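Carbohydrate-binding protein (Flavonifractor plautii, PDB 6N1B) probably removes the acetyl group from N-acetylgalactosamine of the blood group A antigen, and here holds the related B trisaccharide. Local coordinates at residues Ile219-Asn224 and Asn236-Arg241; Arg254-Leu259 and Gly309-Gln314; Gln267-His272 and Gln289-Arg294; Gly298-Leu303 and Leu320-Pro325. All blocks are in the same frame, centred on the assembly; numbering follows the deposited sequence.

Overall arrangement
From the N-terminal side, contact 1 comes first: strands 217-224 and 237-243 pair and close an eleven-residue loop inside one four-stranded antiparallel sheet, consistent with a blade of a beta-propeller. Contact 2 then opens at 254-259, where the chain leaves that blade's outer strand, and closes far downstream on 309-314, beside the outer strand of the next blade. Contact 3, the hairpin 267-272 with 289-294, lies wholly within that span. Contact 4 crosses contact 2: 298-303 falls inside its loop and 320-325 beyond it, on the way to strand 333-342. Contact 1 touches contacts 2 and 3 through Trp-221, Asn-223 and Asn-236, tying neighbouring blades together, while contacts 3 and 4 share adjacent strands.

Contact 1 of 4, residues Ile219-Asn224 and Asn236-Arg241; sequences ILWANN and NFVEMR
Ile-219 lays CG2 against the CE methyl of Met-240, 3.7 Å away, and the same CG2 covers one face of the Trp-221 ring. Leu-220 trades two backbone hydrogen bonds with Arg-241, and a water drawn in beside them donates to Leu-220 O and Glu-239 O while accepting from Arg-241 NH1 (2.9 Å), a bond in the guanidinium plane. On the other face of the sheet Trp-221 CD1 rests 3.7 Å from Met-240 CB; the sulfur makes an oblique Met-aromatic contact, and the indole NE1 bonds to Gly-309 O. These are the two inner strands of a four-stranded antiparallel sheet, probably a propeller blade. Ala-222 continues the ladder with two bonds, Ala-222 N to Glu-239 O and Glu-239 N to Ala-222 O, 2.9 Å each. Asn-223 ND2 bonds to Trp-271 O, and Asn-236 ND2 to Pro-270 O, their amides 76° apart. Asn-224 ends the pairing. Its amide stacks on the Phe-237 ring, the planes 20° apart, because Phe-237 chi1 of 63° sets the ring alongside, with CB of Asn-224 4.0 Å from the ring centroid. Asn-224 ND2 reaches Glu-239 OE1 at 3.0 Å, arriving from above the carboxylate plane, and Asn-224 OD1 takes Gly-226 N.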
loop_
_atom_site.group_PDB
_atom_site.type_symbol
_atom_site.label_atom_id
_atom_site.label_comp_id
_atom_site.label_asym_id
_atom_site.label_seq_id
_atom_site.Cartn_x
_atom_site.Cartn_y
_atom_site.Cartn_z
ATOM N N ILE A 219 6.983 -8.549 -10.616
ATOM C CA ILE A 219 8.012 -7.850 -9.905
ATOM C C ILE A 219 7.496 -7.431 -8.563
ATOM O O ILE A 219 6.368 -6.893 -8.472
ATOM C CB ILE A 219 8.577 -6.651 -10.698
ATOM C CG1 ILE A 219 8.877 -7.026 -12.145
ATOM C CG2 ILE A 219 9.759 -6.082 -9.990
ATOM C CD1 ILE A 219 9.297 -5.875 -13.031
ATOM N N LEU A 220 8.286 -7.611 -7.515
ATOM C CA LEU A 220 7.918 -7.192 -6.164
ATOM C C LEU A 220 9.052 -6.316 -5.628
ATOM O O LEU A 220 10.217 -6.755 -5.633
ATOM C CB LEU A 220 7.688 -8.414 -5.278
ATOM C CG LEU A 220 7.252 -8.173 -3.807
ATOM C CD1 LEU A 220 6.506 -9.429 -3.293
ATOM C CD2 LEU A 220 8.378 -7.838 -2.867
ATOM N N TRP A 221 8.769 -5.072 -5.241
ATOM C CA TRP A 221 9.717 -4.202 -4.584
ATOM C C TRP A 221 9.392 -4.107 -3.095
ATOM O O TRP A 221 8.213 -4.109 -2.705
ATOM C CB TRP A 221 9.665 -2.786 -5.132
ATOM C CG TRP A 221 10.038 -2.650 -6.594
ATOM C CD1 TRP A 221 11.246 -2.274 -7.122
ATOM C CD2 TRP A 221 9.157 -2.806 -7.757
ATOM N NE1 TRP A 221 11.183 -2.223 -8.479
ATOM C CE2 TRP A 221 9.915 -2.535 -8.909
ATOM C CE3 TRP A 221 7.864 -3.208 -7.924
ATOM C CZ2 TRP A 221 9.391 -2.599 -10.183
ATOM C CZ3 TRP A 221 7.334 -3.289 -9.192
ATOM C CH2 TRP A 221 8.070 -2.994 -10.305
ATOM N N ALA A 222 10.407 -4.105 -2.261
ATOM C CA ALA A 222 10.216 -4.030 -0.833
ATOM C C ALA A 222 11.364 -3.235 -0.213
ATOM O O ALA A 222 12.438 -3.118 -0.819
ATOM C CB ALA A 222 10.107 -5.428 -0.188
ATOM N N ASN A 223 11.138 -2.681 0.993
ATOM C CA ASN A 223 12.181 -1.901 1.682
ATOM C C ASN A 223 12.875 -2.770 2.717
ATOM O O ASN A 223 12.261 -3.374 3.605
ATOM C CB ASN A 223 11.563 -0.664 2.312
ATOM C CG ASN A 223 12.535 0.216 2.980
ATOM O OD1 ASN A 223 13.730 0.239 2.582
ATOM N ND2 ASN A 223 12.089 1.000 3.942
ATOM N N ASN A 224 14.218 -2.837 2.578
ATOM C CA ASN A 224 15.082 -3.635 3.491
ATOM C C ASN A 224 15.553 -2.745 4.650
ATOM O O ASN A 224 16.396 -1.826 4.393
ATOM C CB ASN A 224 16.220 -4.190 2.713
ATOM C CG ASN A 224 17.022 -5.190 3.495
ATOM O OD1 ASN A 224 17.217 -4.959 4.737
ATOM N ND2 ASN A 224 17.498 -6.246 2.885
ATOM N N ASN A 236 18.285 2.289 5.151
ATOM C CA ASN A 236 17.262 1.576 4.401
ATOM C C ASN A 236 17.607 1.563 2.900
ATOM O O ASN A 236 18.129 2.521 2.365
ATOM C CB ASN A 236 15.890 2.216 4.552
ATOM C CG ASN A 236 15.378 2.183 5.981
ATOM O OD1 ASN A 236 15.851 1.435 6.816
ATOM N ND2 ASN A 236 14.225 2.875 6.186
ATOM N N PHE A 237 17.170 0.479 2.218
ATOM C CA PHE A 237 17.327 0.405 0.735
ATOM C C PHE A 237 16.267 -0.564 0.190
ATOM O O PHE A 237 15.926 -1.556 0.816
ATOM C CB PHE A 237 18.764 -0.015 0.329
ATOM C CG PHE A 237 19.163 -1.381 0.796
ATOM C CD1 PHE A 237 19.623 -1.574 2.013
ATOM C CD2 PHE A 237 19.047 -2.430 -0.077
ATOM C CE1 PHE A 237 19.985 -2.781 2.453
ATOM C CE2 PHE A 237 19.441 -3.714 0.328
ATOM C CZ PHE A 237 19.941 -3.880 1.596
ATOM N N VAL A 238 15.818 -0.258 -1.033
ATOM C CA VAL A 238 14.810 -1.082 -1.704
ATOM C C VAL A 238 15.455 -2.173 -2.557
ATOM O O VAL A 238 16.487 -1.975 -3.241
ATOM C CB VAL A 238 13.875 -0.167 -2.529
ATOM C CG1 VAL A 238 13.010 -0.912 -3.506
ATOM C CG2 VAL A 238 12.976 0.679 -1.628
ATOM N N GLU A 239 14.850 -3.334 -2.478
ATOM C CA GLU A 239 15.228 -4.502 -3.285
ATOM C C GLU A 239 14.061 -4.906 -4.116
ATOM O O GLU A 239 12.876 -4.846 -3.680
ATOM C CB GLU A 239 15.630 -5.680 -2.424
ATOM C CG GLU A 239 16.946 -5.438 -1.641
ATOM C CD GLU A 239 17.319 -6.572 -0.695
ATOM O OE1 GLU A 239 16.499 -6.950 0.182
ATOM O OE2 GLU A 239 18.439 -7.073 -0.882
ATOM N N MET A 240 14.318 -5.429 -5.329
ATOM C CA MET A 240 13.308 -6.060 -6.177
ATOM C C MET A 240 13.573 -7.538 -6.304
ATOM O O MET A 240 14.699 -8.009 -6.174
ATOM C CB MET A 240 13.291 -5.335 -7.571
ATOM C CG MET A 240 14.491 -5.731 -8.412
ATOM S SD MET A 240 14.754 -4.668 -9.864
ATOM C CE MET A 240 13.228 -4.902 -10.674
ATOM N N ARG A 241 12.485 -8.280 -6.552
ATOM C CA ARG A 241 12.500 -9.686 -6.838
ATOM C C ARG A 241 11.584 -9.971 -8.032
ATOM O O ARG A 241 10.611 -9.235 -8.269
ATOM C CB ARG A 241 12.002 -10.519 -5.655
ATOM C CG ARG A 241 12.843 -10.394 -4.418
ATOM C CD ARG A 241 12.100 -11.019 -3.253
ATOM N NE ARG A 241 12.926 -11.253 -2.018
ATOM C CZ ARG A 241 13.222 -10.390 -1.142
ATOM N NH1 ARG A 241 12.761 -9.143 -1.219
ATOM N NH2 ARG A 241 13.951 -10.659 -0.084
HETATM O O HOH W 1 11.775 -7.425 -3.287
#

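Contact 2 of 4, residues Arg254-Leu259 and Gly309-Gln314; sequences RVNGFL and GVNWEQ
Asn-256 and Asn-311 form a single backbone bridge, with Asn-256 N bonding to Val-310 O at 2.8 Å, almost straight at 172°, and Trp-312 N returning to Asn-256 O, also 2.8 Å. Trp-312 carries the side-chain packing. Phe-258 turns its edge onto the indole face in a T-shaped pair, planes 75° apart, and its CD1 stands 4.1 Å from Trp-312 CG. Val-255 comes in obliquely near the pyrrole end, its CB 3.9 Å from Trp-312 CD1. With CG beside its own backbone N (chi1 -63°), the indole swings NE1 back to Gly-309 O for a weak bond of 3.0 Å, to a carbonyl shared with the preceding blade. Beyond the bridge the two segments part: Gly-257 O and Trp-312 O, both acceptors, lie 3.1 Å apart, and a water donates to Gly-257 O and accepts from Gln-314 N. Gln-314 carries its OE1 past Leu-259 to bond Gly-260 N. The segment leaving strand 253-254 thus joins one blade to the turn that leads into strand 313-314 of the next. The chemistry divides accordingly: direct amide bonds hold one end, a water links Gly-257 O to Gln-314 N where the backbones no longer bond directly, and the buried indole packs against Phe-258 and Val-255.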
loop_
_atom_site.group_PDB
_atom_site.type_symbol
_atom_site.label_atom_id
_atom_site.label_comp_id
_atom_site.label_asym_id
_atom_site.label_seq_id
_atom_site.Cartn_x
_atom_site.Cartn_y
_atom_site.Cartn_z
ATOM N N ARG A 254 19.259 -5.150 -5.512
ATOM C CA ARG A 254 19.044 -3.782 -5.139
ATOM C C ARG A 254 18.685 -2.996 -6.369
ATOM O O ARG A 254 19.304 -3.050 -7.401
ATOM C CB ARG A 254 20.397 -3.077 -4.669
ATOM C CG ARG A 254 20.792 -3.359 -3.365
ATOM C CD ARG A 254 21.612 -2.205 -2.747
ATOM N NE ARG A 254 22.798 -1.828 -3.519
ATOM C CZ ARG A 254 23.992 -2.417 -3.402
ATOM N NH1 ARG A 254 24.215 -3.361 -2.631
ATOM N NH2 ARG A 254 25.033 -1.930 -4.086
ATOM N N VAL A 255 17.669 -2.101 -6.234
ATOM C CA VAL A 255 17.370 -1.078 -7.262
ATOM C C VAL A 255 18.416 0.013 -7.128
ATOM O O VAL A 255 19.083 0.138 -6.073
ATOM C CB VAL A 255 15.989 -0.503 -7.144
ATOM C CG1 VAL A 255 14.895 -1.583 -7.288
ATOM C CG2 VAL A 255 15.761 0.310 -5.859
ATOM N N ASN A 256 18.534 0.791 -8.173
ATOM C CA ASN A 256 19.480 1.910 -8.232
ATOM C C ASN A 256 18.769 3.229 -8.353
ATOM O O ASN A 256 17.725 3.293 -9.041
ATOM C CB ASN A 256 20.433 1.775 -9.443
ATOM C CG ASN A 256 21.199 0.475 -9.378
ATOM O OD1 ASN A 256 21.185 -0.350 -10.399
ATOM N ND2 ASN A 256 21.859 0.210 -8.286
ATOM N N GLY A 257 19.265 4.262 -7.708
ATOM C CA GLY A 257 18.741 5.598 -7.941
ATOM C C GLY A 257 17.333 5.795 -7.377
ATOM O O GLY A 257 16.703 6.772 -7.874
ATOM N N PHE A 258 16.861 5.003 -6.451
ATOM C CA PHE A 258 15.445 5.040 -6.060
ATOM C C PHE A 258 15.001 6.392 -5.658
ATOM O O PHE A 258 13.922 6.874 -6.159
ATOM C CB PHE A 258 15.220 3.980 -4.978
ATOM C CG PHE A 258 13.770 3.768 -4.639
ATOM C CD1 PHE A 258 12.912 3.241 -5.576
ATOM C CD2 PHE A 258 13.261 4.162 -3.398
ATOM C CE1 PHE A 258 11.569 3.017 -5.299
ATOM C CE2 PHE A 258 11.912 3.944 -3.121
ATOM C CZ PHE A 258 11.088 3.380 -4.027
ATOM N N LEU A 259 15.742 7.064 -4.798
ATOM C CA LEU A 259 15.431 8.400 -4.351
ATOM C C LEU A 259 16.658 9.316 -4.470
ATOM O O LEU A 259 17.794 8.790 -4.494
ATOM C CB LEU A 259 14.953 8.448 -2.920
ATOM C CG LEU A 259 13.596 7.764 -2.692
ATOM C CD1 LEU A 259 13.452 7.364 -1.187
ATOM C CD2 LEU A 259 12.425 8.671 -3.112
ATOM N N GLY A 309 12.210 -0.652 -14.061
ATOM C CA GLY A 309 11.953 -1.164 -12.737
ATOM C C GLY A 309 13.150 -1.250 -11.819
ATOM O O GLY A 309 13.013 -1.487 -10.619
ATOM N N VAL A 310 14.345 -1.188 -12.455
ATOM C CA VAL A 310 15.636 -1.364 -11.797
ATOM C C VAL A 310 16.342 -0.087 -11.452
ATOM O O VAL A 310 16.839 0.083 -10.306
ATOM C CB VAL A 310 16.575 -2.298 -12.635
ATOM C CG1 VAL A 310 17.817 -2.676 -11.827
ATOM C CG2 VAL A 310 15.897 -3.528 -13.160
ATOM N N ASN A 311 16.397 0.790 -12.461
ATOM C CA ASN A 311 17.149 2.048 -12.409
ATOM C C ASN A 311 16.206 3.206 -12.405
ATOM O O ASN A 311 15.421 3.341 -13.369
ATOM C CB ASN A 311 18.089 2.055 -13.620
ATOM C CG ASN A 311 19.026 0.879 -13.591
ATOM O OD1 ASN A 311 19.914 0.834 -12.746
ATOM N ND2 ASN A 311 18.805 -0.094 -14.491
ATOM N N TRP A 312 16.223 3.970 -11.335
ATOM C CA TRP A 312 15.230 5.005 -11.089
ATOM C C TRP A 312 15.811 6.395 -11.086
ATOM O O TRP A 312 17.043 6.551 -10.974
ATOM C CB TRP A 312 14.593 4.746 -9.706
ATOM C CG TRP A 312 13.836 3.446 -9.597
ATOM C CD1 TRP A 312 14.375 2.202 -9.463
ATOM C CD2 TRP A 312 12.424 3.244 -9.708
ATOM N NE1 TRP A 312 13.408 1.224 -9.461
ATOM C CE2 TRP A 312 12.206 1.877 -9.634
ATOM C CE3 TRP A 312 11.343 4.102 -9.893
ATOM C CZ2 TRP A 312 10.888 1.316 -9.759
ATOM C CZ3 TRP A 312 10.099 3.561 -10.043
ATOM C CH2 TRP A 312 9.849 2.192 -9.966
ATOM N N GLU A 313 14.924 7.369 -11.158
ATOM C CA GLU A 313 15.318 8.778 -10.936
ATOM C C GLU A 313 14.141 9.491 -10.311
ATOM O O GLU A 313 13.059 9.548 -10.871
ATOM C CB GLU A 313 15.769 9.441 -12.233
ATOM C CG GLU A 313 16.339 10.875 -12.022
ATOM C CD GLU A 313 16.832 11.451 -13.333
ATOM O OE1 GLU A 313 17.956 11.464 -13.502
ATOM O OE2 GLU A 313 16.131 11.990 -14.153
ATOM N N GLN A 314 14.405 10.161 -9.214
ATOM C CA GLN A 314 13.413 10.992 -8.559
ATOM C C GLN A 314 13.039 12.119 -9.453
ATOM O O GLN A 314 13.854 12.702 -10.137
ATOM C CB GLN A 314 13.988 11.492 -7.267
ATOM C CG GLN A 314 12.978 12.391 -6.442
ATOM C CD GLN A 314 13.651 12.763 -5.117
ATOM O OE1 GLN A 314 13.990 11.887 -4.326
ATOM N NE2 GLN A 314 13.769 14.062 -4.874
HETATM O O HOH W 2 16.796 9.477 -7.743
#

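Contact 3 of 4, residues Gln267-His272 and Gln289-Arg294; sequences QLAPWH and QCFAGR. With CA (calcium ion), chain C; GLA (alpha-D-galactopyranose), chain B.
Gln-289 runs along beside Trp-271 and His-272, and its side chain is worth following outward. CB lies 3.6 Å from His-272 O. With CG anti to the backbone N (chi1 175°), the extended chain carries CD to the indole edge of Trp-271, in the ring plane. There OE1 sits 3.4 Å from Trp-271 CD1 and likewise 3.4 Å from His-272 CB. NE2 also approaches CD1, but its polar partner is Ser-299 OG. The amide stands nearly upright to both rings, 80° from the indole and 77° from the imidazole. Behind it the backbone makes a classic beta bulge: Gln-289 O accepts from Trp-271 N at 2.9 Å and from His-272 N at 3.3 Å, the second bond on a lone pair. Nearer the strand start, Ala-269 CB sits over the face of the Phe-291 ring, and Leu-268 CD2 packs against Cys-290 SG. The bulge turns the chain so that consecutive residues serve the site. His-272 ND1 bonds to Trp-271 O, which steadies the imidazole while NE2 binds the calcium ion at 2.1 Å, joined by Asp-120 and four waters. Trp-271 NE1 bonds to Tyr-335 OH, and Trp-271 CH2 comes 3.6 Å from O5 of the alpha-galactose. Together they form one wall of the glycan pocket with its metal, the probable deacetylase active site.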
loop_
_atom_site.group_PDB
_atom_site.type_symbol
_atom_site.label_atom_id
_atom_site.label_comp_id
_atom_site.label_asym_id
_atom_site.label_seq_id
_atom_site.Cartn_x
_atom_site.Cartn_y
_atom_site.Cartn_z
ATOM N N GLN A 267 19.929 13.714 1.078
ATOM C CA GLN A 267 19.440 12.453 0.522
ATOM C C GLN A 267 18.206 11.966 1.241
ATOM O O GLN A 267 18.116 12.012 2.440
ATOM C CB GLN A 267 20.607 11.465 0.674
ATOM C CG GLN A 267 20.249 10.049 0.109
ATOM C CD GLN A 267 20.019 9.982 -1.352
ATOM O OE1 GLN A 267 20.840 10.525 -2.154
ATOM N NE2 GLN A 267 18.910 9.306 -1.773
ATOM N N LEU A 268 17.288 11.441 0.443
ATOM C CA LEU A 268 16.068 10.813 0.984
ATOM C C LEU A 268 16.230 9.325 1.064
ATOM O O LEU A 268 16.864 8.690 0.203
ATOM C CB LEU A 268 14.866 11.208 0.059
ATOM C CG LEU A 268 14.517 12.712 0.101
ATOM C CD1 LEU A 268 13.807 13.068 -1.154
ATOM C CD2 LEU A 268 13.689 12.933 1.316
ATOM N N ALA A 269 15.596 8.717 2.056
ATOM C CA ALA A 269 15.613 7.289 2.275
ATOM C C ALA A 269 14.197 6.733 2.261
ATOM O O ALA A 269 13.246 7.418 2.667
ATOM C CB ALA A 269 16.244 6.961 3.631
ATOM N N PRO A 270 14.042 5.488 1.813
ATOM C CA PRO A 270 12.723 4.913 1.688
ATOM C C PRO A 270 12.192 4.441 3.042
ATOM O O PRO A 270 12.890 3.904 3.876
ATOM C CB PRO A 270 12.918 3.703 0.766
ATOM C CG PRO A 270 14.383 3.296 1.047
ATOM C CD PRO A 270 15.068 4.623 1.282
ATOM N N TRP A 271 10.840 4.523 3.167
ATOM C CA TRP A 271 10.112 3.769 4.188
ATOM C C TRP A 271 9.146 2.781 3.601
ATOM O O TRP A 271 9.245 1.552 3.805
ATOM C CB TRP A 271 9.370 4.681 5.252
ATOM C CG TRP A 271 8.636 3.874 6.291
ATOM C CD1 TRP A 271 7.253 3.873 6.507
ATOM C CD2 TRP A 271 9.183 2.868 7.166
ATOM N NE1 TRP A 271 6.963 3.007 7.489
ATOM C CE2 TRP A 271 8.103 2.378 7.948
ATOM C CE3 TRP A 271 10.494 2.434 7.470
ATOM C CZ2 TRP A 271 8.236 1.423 8.896
ATOM C CZ3 TRP A 271 10.622 1.470 8.456
ATOM C CH2 TRP A 271 9.536 0.948 9.170
ATOM N N HIS A 272 8.146 3.257 2.840
ATOM C CA HIS A 272 7.088 2.437 2.275
ATOM C C HIS A 272 6.849 2.955 0.850
ATOM O O HIS A 272 7.181 4.098 0.521
ATOM C CB HIS A 272 5.802 2.469 3.114
ATOM C CG HIS A 272 5.718 1.599 4.278
ATOM N ND1 HIS A 272 6.793 1.001 4.895
ATOM C CD2 HIS A 272 4.618 1.205 4.982
ATOM C CE1 HIS A 272 6.345 0.239 5.901
ATOM N NE2 HIS A 272 5.033 0.327 5.987
ATOM N N GLN A 289 6.889 6.897 0.239
ATOM C CA GLN A 289 6.866 7.562 1.541
ATOM C C GLN A 289 8.294 7.480 2.058
ATOM O O GLN A 289 8.843 6.377 2.243
ATOM C CB GLN A 289 5.922 6.789 2.489
ATOM C CG GLN A 289 5.952 7.361 3.884
ATOM C CD GLN A 289 5.387 6.443 4.940
ATOM O OE1 GLN A 289 4.894 5.346 4.625
ATOM N NE2 GLN A 289 5.552 6.844 6.244
ATOM N N CYS A 290 8.925 8.657 2.233
ATOM C CA CYS A 290 10.362 8.771 2.428
ATOM C C CYS A 290 10.701 9.855 3.391
ATOM O O CYS A 290 9.812 10.638 3.814
ATOM C CB CYS A 290 11.082 8.884 1.076
ATOM S SG CYS A 290 10.564 10.348 0.130
ATOM N N PHE A 291 11.982 10.023 3.714
ATOM C CA PHE A 291 12.398 10.924 4.782
ATOM C C PHE A 291 13.858 11.282 4.639
ATOM O O PHE A 291 14.664 10.419 4.163
ATOM C CB PHE A 291 12.081 10.325 6.152
ATOM C CG PHE A 291 12.748 8.996 6.385
ATOM C CD1 PHE A 291 12.172 7.818 5.934
ATOM C CD2 PHE A 291 13.999 8.959 7.005
ATOM C CE1 PHE A 291 12.820 6.618 6.115
ATOM C CE2 PHE A 291 14.620 7.751 7.197
ATOM C CZ PHE A 291 14.065 6.591 6.708
ATOM N N ALA A 292 14.236 12.449 5.125
ATOM C CA ALA A 292 15.654 12.892 5.103
ATOM C C ALA A 292 16.329 12.753 6.450
ATOM O O ALA A 292 17.571 12.783 6.524
ATOM C CB ALA A 292 15.757 14.354 4.670
ATOM N N GLY A 293 15.566 12.510 7.507
ATOM C CA GLY A 293 16.176 12.405 8.845
ATOM C C GLY A 293 16.442 10.989 9.328
ATOM O O GLY A 293 16.747 10.090 8.508
ATOM N N ARG A 294 16.351 10.802 10.633
ATOM C CA ARG A 294 16.777 9.560 11.262
ATOM C C ARG A 294 15.722 8.432 11.151
ATOM O O ARG A 294 16.018 7.290 11.371
ATOM C CB ARG A 294 17.088 9.801 12.775
ATOM C CG ARG A 294 18.440 10.502 13.007
ATOM C CD ARG A 294 18.994 10.440 14.429
ATOM N NE ARG A 294 17.927 10.664 15.394
ATOM C CZ ARG A 294 17.867 10.142 16.649
ATOM N NH1 ARG A 294 18.747 9.260 17.115
ATOM N NH2 ARG A 294 16.859 10.436 17.450
HETATM CA CA CA C . 3.905 -0.747 7.385
HETATM C C1 GLA B . 6.351 0.146 12.184
HETATM C C2 GLA B . 5.508 -0.637 11.122
HETATM C C3 GLA B . 5.554 -2.139 11.444
HETATM C C4 GLA B . 7.029 -2.669 11.570
HETATM C C5 GLA B . 7.854 -1.736 12.510
HETATM C C6 GLA B . 9.306 -1.975 12.404
HETATM O O2 GLA B . 4.126 -0.133 11.247
HETATM O O3 GLA B . 4.653 -2.995 10.385
HETATM O O4 GLA B . 7.520 -2.676 10.282
HETATM O O5 GLA B . 7.751 -0.305 12.091
HETATM O O6 GLA B . 10.108 -1.161 13.365
HETATM O O HOH W 3 19.454 13.215 4.524
HETATM O O HOH W 4 4.135 0.416 8.997
HETATM O O HOH W 5 2.045 0.180 6.823
HETATM O O HOH W 6 2.922 -1.553 9.113
HETATM O O HOH W 7 5.678 -1.860 7.838
#

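Contact 4 of 4, residues Gly298-Leu303 and Leu320-Pro325; sequences GSVLHL and LLSPGP
Pro-323 brings a puckered ring to this contact: its CD lies 4.0 Å from Val-300 CG1 and 3.9 Å from Ser-299 O, and CG faces the same carbonyl. The flat group of the contact, the His-302 imidazole, leaves the backbone away from 320-325 and packs on Cys-290, Leu-268 and Pro-319. What holds the segments is a classic beta bulge, with Leu-320 and Leu-321 both set against Leu-301 of strand 300-306, which also pairs with strand 283-291 in what is probably a propeller blade. Leu-301 N bonds to Leu-321 O at 2.9 Å, close to straight at 170° and in the carbonyl plane. In return Leu-301 O takes Leu-320 N at 2.7 Å, a bent bond tilted from the carbonyl plane, and only weakly Leu-321 N. The side chains follow this register. Leu-301 and Leu-321 run alongside each other in the same direction, with CD1 of Leu-301 3.8 Å from CB of Leu-321; both also touch Ile-334 of strand 333-342, so the pair packs against the neighbouring blade. Leu-320 turns toward the strand instead, setting CB against Leu-301 O, and with Leu-303 it packs on Met-399 of helix 396-404. At the far end Ser-299 OG bonds to Ile-334 O. Beside the bulge, Val-300 CB presses to 3.5 Å from Leu-321 O, the acceptor of the straight backbone bond.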
loop_
_atom_site.group_PDB
_atom_site.type_symbol
_atom_site.label_atom_id
_atom_site.label_comp_id
_atom_site.label_asym_id
_atom_site.label_seq_id
_atom_site.Cartn_x
_atom_site.Cartn_y
_atom_site.Cartn_z
ATOM N N GLY A 298 7.403 12.571 10.380
ATOM C CA GLY A 298 7.325 13.725 9.434
ATOM C C GLY A 298 7.501 13.381 7.992
ATOM O O GLY A 298 7.704 14.257 7.164
ATOM N N SER A 299 7.377 12.077 7.647
ATOM C CA SER A 299 7.591 11.699 6.246
ATOM C C SER A 299 6.684 12.364 5.273
ATOM O O SER A 299 5.552 12.761 5.606
ATOM C CB SER A 299 7.432 10.179 6.158
ATOM O OG SER A 299 6.148 9.690 6.633
ATOM N N VAL A 300 7.205 12.451 4.060
ATOM C CA VAL A 300 6.554 13.036 2.939
ATOM C C VAL A 300 6.479 11.976 1.803
ATOM O O VAL A 300 7.062 10.878 1.935
ATOM C CB VAL A 300 7.295 14.245 2.391
ATOM C CG1 VAL A 300 7.302 15.373 3.407
ATOM C CG2 VAL A 300 8.744 13.931 2.007
ATOM N N LEU A 301 5.731 12.285 0.737
ATOM C CA LEU A 301 5.815 11.450 -0.459
ATOM C C LEU A 301 6.708 12.202 -1.466
ATOM O O LEU A 301 6.644 13.398 -1.641
ATOM C CB LEU A 301 4.449 11.274 -1.136
ATOM C CG LEU A 301 3.385 10.633 -0.289
ATOM C CD1 LEU A 301 2.083 10.481 -1.029
ATOM C CD2 LEU A 301 3.814 9.331 0.370
ATOM N N HIS A 302 7.486 11.361 -2.202
ATOM C CA HIS A 302 8.200 11.765 -3.404
ATOM C C HIS A 302 7.786 10.842 -4.611
ATOM O O HIS A 302 7.407 9.719 -4.328
ATOM C CB HIS A 302 9.723 11.869 -3.226
ATOM C CG HIS A 302 10.175 13.121 -2.539
ATOM N ND1 HIS A 302 10.719 14.186 -3.288
ATOM C CD2 HIS A 302 10.209 13.507 -1.257
ATOM C CE1 HIS A 302 11.001 15.175 -2.446
ATOM N NE2 HIS A 302 10.701 14.795 -1.226
ATOM N N LEU A 303 7.984 11.367 -5.795
ATOM C CA LEU A 303 7.737 10.612 -7.007
ATOM C C LEU A 303 9.080 10.181 -7.623
ATOM O O LEU A 303 9.974 11.025 -7.729
ATOM C CB LEU A 303 6.933 11.457 -7.996
ATOM C CG LEU A 303 6.315 10.738 -9.196
ATOM C CD1 LEU A 303 5.204 9.879 -8.681
ATOM C CD2 LEU A 303 5.899 11.738 -10.225
ATOM N N LEU A 320 5.975 15.387 -3.403
ATOM C CA LEU A 320 4.689 15.186 -3.999
ATOM C C LEU A 320 3.562 15.469 -3.000
ATOM O O LEU A 320 2.475 15.959 -3.459
ATOM C CB LEU A 320 4.591 13.692 -4.488
ATOM C CG LEU A 320 3.327 13.199 -5.092
ATOM C CD1 LEU A 320 3.057 13.954 -6.408
ATOM C CD2 LEU A 320 3.356 11.698 -5.321
ATOM N N LEU A 321 3.704 15.200 -1.742
ATOM C CA LEU A 321 2.631 15.413 -0.780
ATOM C C LEU A 321 3.331 15.581 0.561
ATOM O O LEU A 321 4.228 14.788 0.905
ATOM C CB LEU A 321 1.628 14.280 -0.753
ATOM C CG LEU A 321 0.236 14.564 -0.189
ATOM C CD1 LEU A 321 -0.464 15.553 -1.097
ATOM C CD2 LEU A 321 -0.545 13.321 -0.001
ATOM N N SER A 322 2.822 16.534 1.396
ATOM C CA SER A 322 3.388 16.805 2.669
ATOM C C SER A 322 2.304 16.798 3.762
ATOM O O SER A 322 1.129 17.024 3.409
ATOM C CB SER A 322 4.065 18.180 2.627
ATOM O OG SER A 322 5.117 18.257 1.679
ATOM N N PRO A 323 2.682 16.689 5.017
ATOM C CA PRO A 323 1.689 16.811 6.106
ATOM C C PRO A 323 0.941 18.129 6.011
ATOM O O PRO A 323 1.484 19.171 5.597
ATOM C CB PRO A 323 2.537 16.697 7.385
ATOM C CG PRO A 323 3.755 16.007 6.970
ATOM C CD PRO A 323 4.032 16.326 5.539
ATOM N N GLY A 324 -0.323 18.057 6.434
ATOM C CA GLY A 324 -1.152 19.263 6.515
ATOM C C GLY A 324 -0.745 20.168 7.666
ATOM O O GLY A 324 0.117 19.848 8.516
ATOM N N PRO A 325 -1.411 21.303 7.816
ATOM C CA PRO A 325 -1.092 22.254 8.880
ATOM C C PRO A 325 -1.500 21.675 10.232
ATOM O O PRO A 325 -2.343 20.812 10.354
ATOM C CB PRO A 325 -1.953 23.466 8.537
ATOM C CG PRO A 325 -2.868 23.057 7.534
ATOM C CD PRO A 325 -2.431 21.836 6.871
#